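Local coordinates for protein guanylate kinase (Stenotrophomonas maltophilia, PDB 6WCT) that catalyses the ATP-dependent phosphorylation of GMP to GDP, yielding ADP, and is probably essential for recycling GMP and, indirectly, cGMP, at residues G22-V27 with Q113-E118. Numbering follows the deposited sequence.
Sequences GTLYIV and QDVLLE. With 5GP (guanosine-5'-monophosphate), chain E.
Leu24 presses its CD1 against Val115 and Leu117 in apolar contact, lying 3.9 Å from Val115 CB and 4.0 Å from Leu117 CG. Leu24 and Val115 are paired and point the same way; with CG anti to the backbone N (chi1 -169°), the end of Leu24 turns back toward strand 114-117. On the other sheet face, Tyr25 CB rests against Leu116 CG, and Val27 CG2 meets Leu116 CD1 at 4.0 Å, so one leucine touches both residues. Between these two layers runs a parallel beta ladder in which the odd-numbered residues do the bonding: Thr23 O accepts from Val115 N, Tyr25 N donates to Val115 O (2.8 Å), Tyr25 O accepts from Leu117 N, and Val27 N donates to Leu117 O. At the start of the ladder a side chain takes the place of a carbonyl. Asp114 OD1 accepts from Thr23 N at 2.7 Å, met from above the carboxylate plane, while OD2 lies at the edge of the Tyr25 ring and accepts a water's hydrogen bond (2.6 Å). The Tyr25 hydroxyl is bonded to Ser202. At the far end Glu118 O receives a weak bond from O2' of GMP, while its side chain lies near that of the P-loop lysine, Lys35. This is the core of a P-loop kinase fold: strand 24-28 lies between 114-117 and 135-140, helix 121-130 covers the Leu24 and Leu117 face, and helix 35-45 packs on Val27, with strand 49-51 beyond 114-117.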
# COMPACT_ATOMS: atom_id res chain seq x y z
N GLY A 22 14.02 3.34 10.85
CA GLY A 22 13.71 3.28 9.44
C GLY A 22 12.88 2.07 9.07
O GLY A 22 12.85 1.06 9.78
N THR A 23 12.17 2.18 7.95
CA THR A 23 11.40 1.06 7.41
C THR A 23 12.24 0.23 6.45
O THR A 23 13.02 0.76 5.65
CB THR A 23 10.14 1.56 6.71
OG1 THR A 23 9.42 2.41 7.60
CG2 THR A 23 9.25 0.39 6.30
N LEU A 24 12.06 -1.08 6.54
CA LEU A 24 12.77 -2.05 5.72
C LEU A 24 11.86 -2.52 4.60
O LEU A 24 10.72 -2.92 4.84
CB LEU A 24 13.24 -3.23 6.57
CG LEU A 24 14.22 -4.22 5.93
CD1 LEU A 24 15.44 -3.48 5.35
CD2 LEU A 24 14.66 -5.23 6.99
N TYR A 25 12.35 -2.41 3.37
CA TYR A 25 11.62 -2.78 2.16
C TYR A 25 12.33 -3.95 1.50
O TYR A 25 13.57 -4.00 1.48
CB TYR A 25 11.55 -1.61 1.18
CG TYR A 25 10.80 -0.42 1.74
CD1 TYR A 25 9.42 -0.35 1.63
CD2 TYR A 25 11.46 0.58 2.42
CE1 TYR A 25 8.72 0.73 2.13
CE2 TYR A 25 10.77 1.66 2.95
CZ TYR A 25 9.40 1.73 2.79
OH TYR A 25 8.69 2.79 3.32
N ILE A 26 11.56 -4.90 0.97
CA ILE A 26 12.11 -5.98 0.16
C ILE A 26 11.40 -5.95 -1.19
O ILE A 26 10.17 -5.94 -1.24
CB ILE A 26 11.94 -7.36 0.81
CG1 ILE A 26 12.63 -7.42 2.16
CG2 ILE A 26 12.52 -8.44 -0.10
CD1 ILE A 26 12.55 -8.79 2.81
N VAL A 27 12.18 -5.94 -2.26
CA VAL A 27 11.65 -6.10 -3.62
C VAL A 27 12.32 -7.33 -4.21
O VAL A 27 13.55 -7.36 -4.38
CB VAL A 27 11.91 -4.87 -4.51
CG1 VAL A 27 11.34 -5.13 -5.89
CG2 VAL A 27 11.33 -3.61 -3.90
N GLN A 113 17.24 5.37 8.94
CA GLN A 113 17.38 5.33 7.50
C GLN A 113 16.56 4.17 6.94
O GLN A 113 16.71 3.03 7.40
CB GLN A 113 18.86 5.19 7.12
CG GLN A 113 19.12 4.87 5.66
CD GLN A 113 18.87 6.06 4.75
OE1 GLN A 113 19.48 7.13 4.91
NE2 GLN A 113 17.96 5.88 3.79
N ASP A 114 15.68 4.46 5.97
CA ASP A 114 14.98 3.39 5.26
C ASP A 114 15.94 2.66 4.34
O ASP A 114 16.83 3.26 3.72
CB ASP A 114 13.80 3.94 4.45
CG ASP A 114 12.69 4.51 5.33
OD1 ASP A 114 12.77 4.38 6.57
OD2 ASP A 114 11.71 5.04 4.76
N VAL A 115 15.74 1.35 4.22
CA VAL A 115 16.63 0.47 3.47
C VAL A 115 15.78 -0.47 2.62
O VAL A 115 14.76 -1.00 3.08
CB VAL A 115 17.57 -0.34 4.39
CG1 VAL A 115 18.47 -1.25 3.55
CG2 VAL A 115 18.41 0.59 5.22
N LEU A 116 16.20 -0.64 1.37
CA LEU A 116 15.57 -1.55 0.43
C LEU A 116 16.54 -2.69 0.12
O LEU A 116 17.70 -2.43 -0.21
CB LEU A 116 15.16 -0.80 -0.83
CG LEU A 116 14.37 -1.54 -1.91
CD1 LEU A 116 13.72 -0.54 -2.81
CD2 LEU A 116 15.29 -2.45 -2.74
N LEU A 117 16.07 -3.93 0.26
CA LEU A 117 16.85 -5.13 -0.06
C LEU A 117 16.28 -5.80 -1.31
O LEU A 117 15.07 -6.00 -1.40
CB LEU A 117 16.82 -6.13 1.10
CG LEU A 117 17.20 -5.63 2.50
CD1 LEU A 117 17.09 -6.73 3.56
CD2 LEU A 117 18.61 -4.97 2.51
N GLU A 118 17.16 -6.22 -2.23
CA GLU A 118 16.76 -6.97 -3.42
C GLU A 118 17.25 -8.39 -3.20
O GLU A 118 18.41 -8.72 -3.49
CB GLU A 118 17.36 -6.37 -4.69
CG GLU A 118 16.91 -4.96 -4.92
CD GLU A 118 17.45 -4.35 -6.23
OE1 GLU A 118 17.64 -3.13 -6.25
OE2 GLU A 118 17.70 -5.08 -7.20
P 5GP E . 21.40 -13.09 -9.67
O1P 5GP E . 22.02 -11.72 -9.61
O2P 5GP E . 20.83 -13.48 -11.03
O3P 5GP E . 22.28 -14.21 -9.17
O5' 5GP E . 20.20 -13.11 -8.65
C5' 5GP E . 19.67 -14.34 -8.19
C4' 5GP E . 18.72 -14.10 -7.06
O4' 5GP E . 19.47 -13.81 -5.85
C3' 5GP E . 17.79 -12.88 -7.27
O3' 5GP E . 16.47 -13.21 -6.85
C2' 5GP E . 18.34 -11.85 -6.30
O2' 5GP E . 17.40 -10.92 -5.82
C1' 5GP E . 18.86 -12.75 -5.19
N9 5GP E . 19.82 -12.10 -4.31
C8 5GP E . 20.60 -11.01 -4.62
N7 5GP E . 21.22 -10.51 -3.58
C5 5GP E . 20.83 -11.33 -2.53
C6 5GP E . 21.13 -11.25 -1.16
O6 5GP E . 21.83 -10.40 -0.61
N1 5GP E . 20.49 -12.24 -0.43
C2 5GP E . 19.65 -13.19 -0.95
N2 5GP E . 19.09 -14.06 -0.10
N3 5GP E . 19.37 -13.27 -2.25
C4 5GP E . 19.98 -12.31 -2.97
O HOH W 1 9.87 5.53 6.48